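Local coordinates for protein D-glycero-D-manno-heptose 1-phosphate kinase (Bacteroides thetaiotaomicron, PDB 3K85) that probably transfers a phosphate group from ATP to a heptose sugar substrate, as a small-molecule kinase of the GHMP family, at residues A[169-174]-A[238-243]; A[32-37]-A[157-162]; A[22-27]-A[230-235]. All blocks are in the same frame, centred on the assembly; numbering follows the deposited sequence.

Interaction 1 of 3, residues A[169-174]-A[238-243]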
loop_
_atom_site.group_PDB
_atom_site.type_symbol
_atom_site.label_atom_id
_atom_site.label_comp_id
_atom_site.label_asym_id
_atom_site.label_seq_id
_atom_site.Cartn_x
_atom_site.Cartn_y
_atom_site.Cartn_z
ATOM N N PHE A 169 -2.311 -7.161 1.807
ATOM C CA PHE A 169 -3.593 -6.531 2.145
ATOM C C PHE A 169 -3.935 -5.592 0.967
ATOM O O PHE A 169 -3.220 -4.618 0.698
ATOM C CB PHE A 169 -3.488 -5.702 3.430
ATOM C CG PHE A 169 -3.498 -6.519 4.686
ATOM C CD1 PHE A 169 -4.606 -6.509 5.528
ATOM C CD2 PHE A 169 -2.408 -7.320 5.021
ATOM C CE1 PHE A 169 -4.628 -7.293 6.684
ATOM C CE2 PHE A 169 -2.423 -8.108 6.176
ATOM C CZ PHE A 169 -3.532 -8.094 7.004
ATOM N N ASN A 170 -5.019 -5.896 0.265
ATOM C CA ASN A 170 -5.434 -5.102 -0.885
ATOM C C ASN A 170 -6.834 -4.494 -0.704
ATOM O O ASN A 170 -7.692 -5.057 -0.020
ATOM C CB ASN A 170 -5.398 -5.973 -2.153
ATOM C CG ASN A 170 -3.978 -6.338 -2.578
ATOM O OD1 ASN A 170 -3.660 -7.508 -2.815
ATOM N ND2 ASN A 170 -3.118 -5.328 -2.688
ATOM N N TYR A 171 -7.030 -3.315 -1.283
ATOM C CA TYR A 171 -8.317 -2.623 -1.269
ATOM C C TYR A 171 -8.562 -2.521 -2.761
ATOM O O TYR A 171 -7.905 -1.745 -3.457
ATOM C CB TYR A 171 -8.184 -1.239 -0.659
ATOM C CG TYR A 171 -9.469 -0.438 -0.593
ATOM C CD1 TYR A 171 -10.420 -0.694 0.388
ATOM C CD2 TYR A 171 -9.698 0.627 -1.471
ATOM C CE1 TYR A 171 -11.566 0.092 0.510
ATOM C CE2 TYR A 171 -10.838 1.415 -1.361
ATOM C CZ TYR A 171 -11.767 1.139 -0.365
ATOM O OH TYR A 171 -12.902 1.899 -0.244
HETATM N N MSE A 172 -9.480 -3.338 -3.252
HETATM C CA MSE A 172 -9.777 -3.397 -4.674
HETATM C C MSE A 172 -11.041 -2.661 -5.061
HETATM O O MSE A 172 -12.063 -2.725 -4.368
HETATM C CB MSE A 172 -9.892 -4.857 -5.111
HETATM C CG MSE A 172 -8.863 -5.761 -4.451
HETATM SE SE MSE A 172 -8.888 -7.592 -5.069
HETATM C CE MSE A 172 -6.955 -7.892 -5.149
ATOM N N GLU A 173 -10.958 -1.958 -6.182
ATOM C CA GLU A 173 -12.091 -1.212 -6.698
ATOM C C GLU A 173 -12.527 -1.906 -7.973
ATOM O O GLU A 173 -11.794 -1.926 -8.957
ATOM C CB GLU A 173 -11.681 0.237 -6.977
ATOM C CG GLU A 173 -11.491 1.059 -5.710
ATOM C CD GLU A 173 -10.871 2.427 -5.965
ATOM O OE1 GLU A 173 -9.630 2.513 -6.091
ATOM O OE2 GLU A 173 -11.629 3.424 -6.045
ATOM N N PHE A 174 -13.700 -2.523 -7.925
ATOM C CA PHE A 174 -14.261 -3.213 -9.076
ATOM C C PHE A 174 -15.296 -2.237 -9.597
ATOM O O PHE A 174 -16.480 -2.284 -9.244
ATOM C CB PHE A 174 -14.892 -4.529 -8.637
ATOM C CG PHE A 174 -13.888 -5.526 -8.129
ATOM C CD1 PHE A 174 -13.071 -6.221 -9.018
ATOM C CD2 PHE A 174 -13.715 -5.727 -6.762
ATOM C CE1 PHE A 174 -12.096 -7.099 -8.559
ATOM C CE2 PHE A 174 -12.738 -6.604 -6.288
ATOM C CZ PHE A 174 -11.926 -7.291 -7.189
ATOM N N SER A 238 -18.921 -1.206 4.248
ATOM C CA SER A 238 -18.088 -1.810 5.270
ATOM C C SER A 238 -16.636 -1.917 4.792
ATOM O O SER A 238 -15.709 -1.785 5.586
ATOM C CB SER A 238 -18.639 -3.199 5.669
ATOM O OG SER A 238 -18.511 -4.179 4.640
ATOM N N ALA A 239 -16.440 -2.140 3.498
ATOM C CA ALA A 239 -15.088 -2.246 2.966
ATOM C C ALA A 239 -14.366 -0.935 3.253
ATOM O O ALA A 239 -13.197 -0.931 3.635
ATOM C CB ALA A 239 -15.118 -2.526 1.466
ATOM N N ILE A 240 -15.075 0.176 3.078
ATOM C CA ILE A 240 -14.494 1.486 3.342
ATOM C C ILE A 240 -14.206 1.662 4.839
ATOM O O ILE A 240 -13.122 2.103 5.215
ATOM C CB ILE A 240 -15.430 2.621 2.878
ATOM C CG1 ILE A 240 -15.567 2.585 1.353
ATOM C CG2 ILE A 240 -14.879 3.979 3.327
ATOM C CD1 ILE A 240 -16.523 3.644 0.797
ATOM N N ASP A 241 -15.168 1.309 5.690
ATOM C CA ASP A 241 -14.982 1.450 7.136
ATOM C C ASP A 241 -13.903 0.508 7.657
ATOM O O ASP A 241 -13.168 0.860 8.573
ATOM C CB ASP A 241 -16.286 1.167 7.894
ATOM C CG ASP A 241 -17.476 1.925 7.324
ATOM O OD1 ASP A 241 -17.304 3.098 6.930
ATOM O OD2 ASP A 241 -18.590 1.348 7.282
ATOM N N THR A 242 -13.821 -0.689 7.079
ATOM C CA THR A 242 -12.834 -1.667 7.510
ATOM C C THR A 242 -11.421 -1.235 7.142
ATOM O O THR A 242 -10.503 -1.367 7.954
ATOM C CB THR A 242 -13.120 -3.067 6.925
ATOM O OG1 THR A 242 -14.398 -3.518 7.388
ATOM C CG2 THR A 242 -12.069 -4.070 7.391
ATOM N N LYS A 243 -11.249 -0.706 5.935
ATOM C CA LYS A 243 -9.933 -0.246 5.505
ATOM C C LYS A 243 -9.428 0.781 6.504
ATOM O O LYS A 243 -8.348 0.636 7.086
ATOM C CB LYS A 243 -9.997 0.407 4.123
ATOM C CG LYS A 243 -8.633 0.863 3.622
ATOM C CD LYS A 243 -8.725 1.630 2.321
ATOM C CE LYS A 243 -9.427 2.962 2.512
ATOM N NZ LYS A 243 -9.328 3.794 1.285
#

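Interaction 2 of 3, residues A[32-37]-A[157-162]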
loop_
_atom_site.group_PDB
_atom_site.type_symbol
_atom_site.label_atom_id
_atom_site.label_comp_id
_atom_site.label_asym_id
_atom_site.label_seq_id
_atom_site.Cartn_x
_atom_site.Cartn_y
_atom_site.Cartn_z
ATOM N N ILE A 32 -13.625 -3.950 -2.187
ATOM C CA ILE A 32 -13.163 -5.092 -1.428
ATOM C C ILE A 32 -11.864 -4.937 -0.651
ATOM O O ILE A 32 -10.875 -4.387 -1.144
ATOM C CB ILE A 32 -13.025 -6.312 -2.351
ATOM C CG1 ILE A 32 -14.403 -6.950 -2.535
ATOM C CG2 ILE A 32 -12.008 -7.307 -1.782
ATOM C CD1 ILE A 32 -14.395 -8.213 -3.324
ATOM N N LEU A 33 -11.874 -5.444 0.575
ATOM C CA LEU A 33 -10.686 -5.434 1.412
ATOM C C LEU A 33 -10.412 -6.881 1.769
ATOM O O LEU A 33 -11.173 -7.496 2.510
ATOM C CB LEU A 33 -10.904 -4.634 2.697
ATOM C CG LEU A 33 -9.625 -4.531 3.538
ATOM C CD1 LEU A 33 -8.598 -3.711 2.779
ATOM C CD2 LEU A 33 -9.919 -3.879 4.873
ATOM N N ASN A 34 -9.341 -7.435 1.219
ATOM C CA ASN A 34 -8.974 -8.815 1.515
ATOM C C ASN A 34 -7.464 -8.936 1.722
ATOM O O ASN A 34 -6.694 -8.010 1.439
ATOM C CB ASN A 34 -9.440 -9.766 0.399
ATOM C CG ASN A 34 -8.886 -9.394 -0.961
ATOM O OD1 ASN A 34 -7.816 -8.796 -1.070
ATOM N ND2 ASN A 34 -9.615 -9.763 -2.018
ATOM N N ALA A 35 -7.042 -10.093 2.200
ATOM C CA ALA A 35 -5.630 -10.303 2.489
ATOM C C ALA A 35 -5.260 -11.759 2.335
ATOM O O ALA A 35 -5.971 -12.630 2.828
ATOM C CB ALA A 35 -5.337 -9.843 3.912
ATOM N N THR A 36 -4.145 -12.022 1.666
ATOM C CA THR A 36 -3.699 -13.385 1.471
ATOM C C THR A 36 -3.104 -13.956 2.762
ATOM O O THR A 36 -2.610 -13.215 3.607
ATOM C CB THR A 36 -2.680 -13.456 0.348
ATOM O OG1 THR A 36 -1.709 -12.421 0.527
ATOM C CG2 THR A 36 -3.376 -13.285 -1.002
ATOM N N ILE A 37 -3.178 -15.277 2.903
ATOM C CA ILE A 37 -2.683 -15.977 4.087
ATOM C C ILE A 37 -1.730 -17.119 3.712
ATOM O O ILE A 37 -1.710 -17.557 2.563
ATOM C CB ILE A 37 -3.858 -16.553 4.906
ATOM C CG1 ILE A 37 -4.644 -17.563 4.064
ATOM C CG2 ILE A 37 -4.772 -15.424 5.364
ATOM C CD1 ILE A 37 -5.783 -18.226 4.834
ATOM N N GLY A 157 -17.291 -14.298 -8.033
ATOM C CA GLY A 157 -16.819 -12.921 -8.077
ATOM C C GLY A 157 -15.461 -12.710 -8.733
ATOM O O GLY A 157 -15.025 -13.506 -9.563
ATOM N N LYS A 158 -14.773 -11.636 -8.356
ATOM C CA LYS A 158 -13.480 -11.341 -8.961
ATOM C C LYS A 158 -12.359 -11.178 -7.941
ATOM O O LYS A 158 -11.183 -11.308 -8.275
ATOM C CB LYS A 158 -13.577 -10.056 -9.789
ATOM C CG LYS A 158 -14.803 -9.975 -10.701
ATOM C CD LYS A 158 -14.934 -8.590 -11.320
ATOM C CE LYS A 158 -16.246 -8.422 -12.104
ATOM N NZ LYS A 158 -17.464 -8.387 -11.232
ATOM N N GLN A 159 -12.714 -10.902 -6.698
ATOM C CA GLN A 159 -11.699 -10.682 -5.683
ATOM C C GLN A 159 -10.641 -11.786 -5.563
ATOM O O GLN A 159 -9.450 -11.485 -5.410
ATOM C CB GLN A 159 -12.353 -10.409 -4.322
ATOM C CG GLN A 159 -13.012 -11.599 -3.657
ATOM C CD GLN A 159 -13.275 -11.338 -2.196
ATOM O OE1 GLN A 159 -12.384 -10.896 -1.469
ATOM N NE2 GLN A 159 -14.498 -11.610 -1.748
ATOM N N ASP A 160 -11.070 -13.044 -5.666
ATOM C CA ASP A 160 -10.179 -14.201 -5.561
ATOM C C ASP A 160 -9.022 -14.229 -6.544
ATOM O O ASP A 160 -7.881 -14.470 -6.156
ATOM C CB ASP A 160 -10.967 -15.507 -5.717
ATOM C CG ASP A 160 -12.000 -15.696 -4.631
ATOM O OD1 ASP A 160 -12.121 -14.808 -3.751
ATOM O OD2 ASP A 160 -12.694 -16.736 -4.663
ATOM N N GLN A 161 -9.297 -14.008 -7.819
ATOM C CA GLN A 161 -8.211 -14.037 -8.791
ATOM C C GLN A 161 -7.154 -12.968 -8.502
ATOM O O GLN A 161 -5.949 -13.233 -8.547
ATOM C CB GLN A 161 -8.742 -13.844 -10.219
ATOM C CG GLN A 161 -9.498 -15.043 -10.792
ATOM C CD GLN A 161 -10.950 -15.112 -10.343
ATOM O OE1 GLN A 161 -11.374 -14.413 -9.427
ATOM N NE2 GLN A 161 -11.720 -15.973 -11.000
ATOM N N TYR A 162 -7.613 -11.763 -8.190
ATOM C CA TYR A 162 -6.702 -10.655 -7.933
ATOM C C TYR A 162 -5.908 -10.811 -6.643
ATOM O O TYR A 162 -4.721 -10.462 -6.594
ATOM C CB TYR A 162 -7.482 -9.335 -7.931
ATOM C CG TYR A 162 -7.895 -8.885 -9.315
ATOM C CD1 TYR A 162 -7.066 -8.060 -10.072
ATOM C CD2 TYR A 162 -9.073 -9.351 -9.901
ATOM C CE1 TYR A 162 -7.391 -7.711 -11.382
ATOM C CE2 TYR A 162 -9.407 -9.009 -11.223
ATOM C CZ TYR A 162 -8.559 -8.195 -11.954
ATOM O OH TYR A 162 -8.836 -7.902 -13.276
#

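Interaction 3 of 3, residues A[22-27]-A[230-235]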
loop_
_atom_site.group_PDB
_atom_site.type_symbol
_atom_site.label_atom_id
_atom_site.label_comp_id
_atom_site.label_asym_id
_atom_site.label_seq_id
_atom_site.Cartn_x
_atom_site.Cartn_y
_atom_site.Cartn_z
ATOM N N SER A 22 -20.772 -9.568 -10.537
ATOM C CA SER A 22 -21.586 -8.922 -11.563
ATOM C C SER A 22 -23.008 -9.479 -11.434
ATOM O O SER A 22 -23.200 -10.614 -10.996
ATOM C CB SER A 22 -21.047 -9.223 -12.971
ATOM O OG SER A 22 -19.770 -8.646 -13.185
ATOM N N PRO A 23 -24.020 -8.689 -11.824
ATOM C CA PRO A 23 -23.867 -7.336 -12.364
ATOM C C PRO A 23 -23.673 -6.250 -11.310
ATOM O O PRO A 23 -23.341 -5.119 -11.652
ATOM C CB PRO A 23 -25.163 -7.135 -13.138
ATOM C CG PRO A 23 -26.157 -7.829 -12.242
ATOM C CD PRO A 23 -25.429 -9.122 -11.889
ATOM N N TYR A 24 -23.873 -6.580 -10.037
ATOM C CA TYR A 24 -23.730 -5.564 -8.996
ATOM C C TYR A 24 -22.449 -4.732 -9.110
ATOM O O TYR A 24 -22.491 -3.516 -8.937
ATOM C CB TYR A 24 -23.800 -6.169 -7.588
ATOM C CG TYR A 24 -23.756 -5.094 -6.513
ATOM C CD1 TYR A 24 -24.930 -4.606 -5.928
ATOM C CD2 TYR A 24 -22.548 -4.489 -6.155
ATOM C CE1 TYR A 24 -24.899 -3.541 -5.023
ATOM C CE2 TYR A 24 -22.503 -3.429 -5.259
ATOM C CZ TYR A 24 -23.681 -2.957 -4.697
ATOM O OH TYR A 24 -23.626 -1.901 -3.813
ATOM N N SER A 25 -21.313 -5.368 -9.386
ATOM C CA SER A 25 -20.072 -4.611 -9.500
ATOM C C SER A 25 -20.115 -3.650 -10.684
ATOM O O SER A 25 -19.597 -2.535 -10.613
ATOM C CB SER A 25 -18.861 -5.552 -9.638
ATOM O OG SER A 25 -18.792 -6.175 -10.908
ATOM N N ASP A 26 -20.753 -4.080 -11.768
ATOM C CA ASP A 26 -20.841 -3.274 -12.978
ATOM C C ASP A 26 -21.847 -2.123 -12.912
ATOM O O ASP A 26 -21.640 -1.064 -13.509
ATOM C CB ASP A 26 -21.155 -4.186 -14.165
ATOM C CG ASP A 26 -20.142 -5.300 -14.316
ATOM O OD1 ASP A 26 -18.932 -4.992 -14.287
ATOM O OD2 ASP A 26 -20.545 -6.478 -14.464
ATOM N N ILE A 27 -22.927 -2.320 -12.172
ATOM C CA ILE A 27 -23.944 -1.289 -12.042
ATOM C C ILE A 27 -23.615 -0.235 -10.982
ATOM O O ILE A 27 -23.630 0.963 -11.261
ATOM C CB ILE A 27 -25.312 -1.927 -11.710
ATOM C CG1 ILE A 27 -25.741 -2.833 -12.864
ATOM C CG2 ILE A 27 -26.356 -0.839 -11.429
ATOM C CD1 ILE A 27 -26.871 -3.795 -12.498
ATOM N N GLU A 230 -29.751 -3.168 -1.074
ATOM C CA GLU A 230 -29.745 -2.141 -0.042
ATOM C C GLU A 230 -28.779 -2.707 0.991
ATOM O O GLU A 230 -28.005 -1.983 1.615
ATOM C CB GLU A 230 -31.136 -1.974 0.578
ATOM C CG GLU A 230 -32.228 -1.581 -0.411
ATOM C CD GLU A 230 -31.884 -0.324 -1.201
ATOM O OE1 GLU A 230 -31.613 0.725 -0.572
ATOM O OE2 GLU A 230 -31.890 -0.386 -2.453
ATOM N N ALA A 231 -28.834 -4.027 1.138
ATOM C CA ALA A 231 -27.983 -4.757 2.067
ATOM C C ALA A 231 -26.553 -4.758 1.535
ATOM O O ALA A 231 -25.594 -4.644 2.301
ATOM C CB ALA A 231 -28.484 -6.189 2.207
HETATM N N MSE A 232 -26.431 -4.885 0.216
HETATM C CA MSE A 232 -25.138 -4.909 -0.447
HETATM C C MSE A 232 -24.457 -3.553 -0.366
HETATM O O MSE A 232 -23.236 -3.476 -0.261
HETATM C CB MSE A 232 -25.298 -5.314 -1.912
HETATM C CG MSE A 232 -23.982 -5.586 -2.626
HETATM SE SE MSE A 232 -23.014 -7.107 -1.899
HETATM C CE MSE A 232 -23.984 -8.542 -2.769
ATOM N N HIS A 233 -25.240 -2.481 -0.419
ATOM C CA HIS A 233 -24.666 -1.145 -0.337
ATOM C C HIS A 233 -23.959 -0.962 1.001
ATOM O O HIS A 233 -23.051 -0.137 1.130
ATOM C CB HIS A 233 -25.745 -0.069 -0.507
ATOM C CG HIS A 233 -26.339 -0.017 -1.883
ATOM N ND1 HIS A 233 -25.575 -0.116 -3.028
ATOM C CD2 HIS A 233 -27.616 0.154 -2.297
ATOM C CE1 HIS A 233 -26.357 -0.009 -4.087
ATOM N NE2 HIS A 233 -27.600 0.157 -3.672
ATOM N N LYS A 234 -24.380 -1.735 1.998
ATOM C CA LYS A 234 -23.772 -1.662 3.317
ATOM C C LYS A 234 -22.501 -2.498 3.330
ATOM O O LYS A 234 -21.483 -2.070 3.877
ATOM C CB LYS A 234 -24.739 -2.166 4.386
ATOM C CG LYS A 234 -25.887 -1.214 4.666
ATOM C CD LYS A 234 -26.813 -1.770 5.745
ATOM C CE LYS A 234 -27.931 -0.793 6.087
ATOM N NZ LYS A 234 -28.848 -1.361 7.117
ATOM N N ILE A 235 -22.572 -3.686 2.728
ATOM C CA ILE A 235 -21.419 -4.581 2.637
ATOM C C ILE A 235 -20.309 -3.856 1.877
ATOM O O ILE A 235 -19.140 -3.984 2.204
ATOM C CB ILE A 235 -21.788 -5.897 1.904
ATOM C CG1 ILE A 235 -22.654 -6.768 2.823
ATOM C CG2 ILE A 235 -20.531 -6.637 1.469
ATOM C CD1 ILE A 235 -23.198 -8.028 2.170
#

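Interaction 1 of 3, residues A[169-174]-A[238-243]
Y171 carries CG opposite the backbone N, chi1 -180°, and K243 does likewise. This sends the tyrosine ring from its strand to the helix and lays the lysine chain over that ring. A bend at chi3, 67°, carries CE and NZ of the lysine on across the ring. The two side chains cross at about a right angle. CD of K243 makes a CH-pi contact over one face, 3.6 Å from the centroid of the Y171 ring. NZ of K243 follows over the same face, 4.1 Å from that centroid, in a cation-pi contact. The far end of the ring meets the helix differently. A239 O lies at the ring edge, in plane, 3.7 Å from CE1 of Y171. Y171 OH reaches the side chain of I240, 3.2 Å from its CG1. No hydrogen bond joins the two segments. With an alanine in place of Y171, the K243 chain would probably lose the aromatic face beneath it, and a gap would be likely between strand and helix. The amine has a further partner, a hydrogen bond to OD1 of N183 of the second subunit. The contact thus lies beside the subunit interface and is buried. Strand 169-175 runs between strands 30-37 and 179-185 of the large mixed sheet, antiparallel to both. Helix 230-246 packs on the sheet here, and the axes of the two short segments come within 10.2 Å. Side chains of Y171 and I240 both touch L31 of strand 30-37, while T242 packs on F254 and I257 of helix 251-264.

Interaction 2 of 3, residues A[32-37]-A[157-162]
N34 and Q159 lie alongside each other, pointing opposite ways, with their amide planes 19° apart. One hydrogen bond joins the two amides. ND2 of N34 donates to OE1 of Q159 at 3.0 Å, with a nearly straight N-H...O angle of 169°. The donor lies in the carbonyl plane of Q159 and uses a lone pair of OE1. The acceptor lies close to the amide plane of N34. The two amides are thus nearly coplanar, which should resist rotation of either group. In N34, CG sits between the backbone N and the carbonyl carbon, chi1 57°, and this lifts the amide toward the helix. I32 meets the same glutamine at about a right angle. Its CG2 lies 3.6 Å from OE1 of Q159, so an apolar branch flanks the bonded oxygen. The contact joins strand 30-37 of the large mixed sheet to the first turn of helix 159-166, and residues 157-162 belong to the N-terminal region of the GHMP kinases. K158 is the N-cap of that helix. Around these buried residues, I32 packs on F174 and N34 on M172 of the adjacent strand 169-175. D20 OD2 accepts a hydrogen bond from Q159 N, and D160 forms a salt bridge with R11.

Interaction 3 of 3, residues A[22-27]-A[230-235]
The short helix 24-27 meets the early part of helix 230-246 here, through a Met-aromatic contact and a tyrosine-histidine hydrogen bond. Y24 serves both, with its ring face and its OH. M232, a selenomethionine in this crystal, runs the opposite way to the tyrosine and lies over one face. Its CG makes a CH-pi contact 3.4 Å from the centroid of the Y24 ring. This carbon is offset toward the rim and comes closest to CE1 of Y24, at 3.3 Å. CB of M232 adds a second touch, 3.6 Å from the same CE1 atom. The chain bends at chi2, 64°, and again at chi3. SE stands above the ring almost on its normal, but farther away, 4.9 Å from the Y24 centroid. H233 comes to the hydroxyl end of the tyrosine. Y24 OH and ND1 of H233 are hydrogen bonded at 2.8 Å, and either may be the donor. The two rings are oblique, with planes at 51°. Y28 meets both rings, that of H233 edge-to-face, so three aromatic side chains gather here. Beside the contact, OG of S22 donates to OD2 of D26 at 2.6 Å, from above the carboxylate plane. That bond ties S22 to D26, four residues on. Across the contact, one tyrosine serves two kinds of chemistry: its face takes an apolar chain and its hydroxyl a polar nitrogen. The hydrogen bond probably limits how far the imidazole can turn.

In the fold
Interactions 1 and 2 have centres about 10 Å apart and share the large mixed sheet, where strands 30-37 and 169-175 are antiparallel neighbours. Backbone pairs of I32 with M172 and N34 with N170 link them directly. Interaction 3 lies about 14 Å from interaction 1 and about 16 Å from interaction 2, between centres. It shares helix 230-246 with interaction 1. K158 NZ bonds to the hydroxyls of S22 and S25, so interactions 2 and 3 also touch. Along the chain, interaction 2 is nested within interaction 3 and closes before interaction 1 opens. Interactions 1 and 3 cross. Helix 24-27, strand 30-37, residues 157-174 and helix 230-246, far apart in sequence, thus meet on and beside the same sheet.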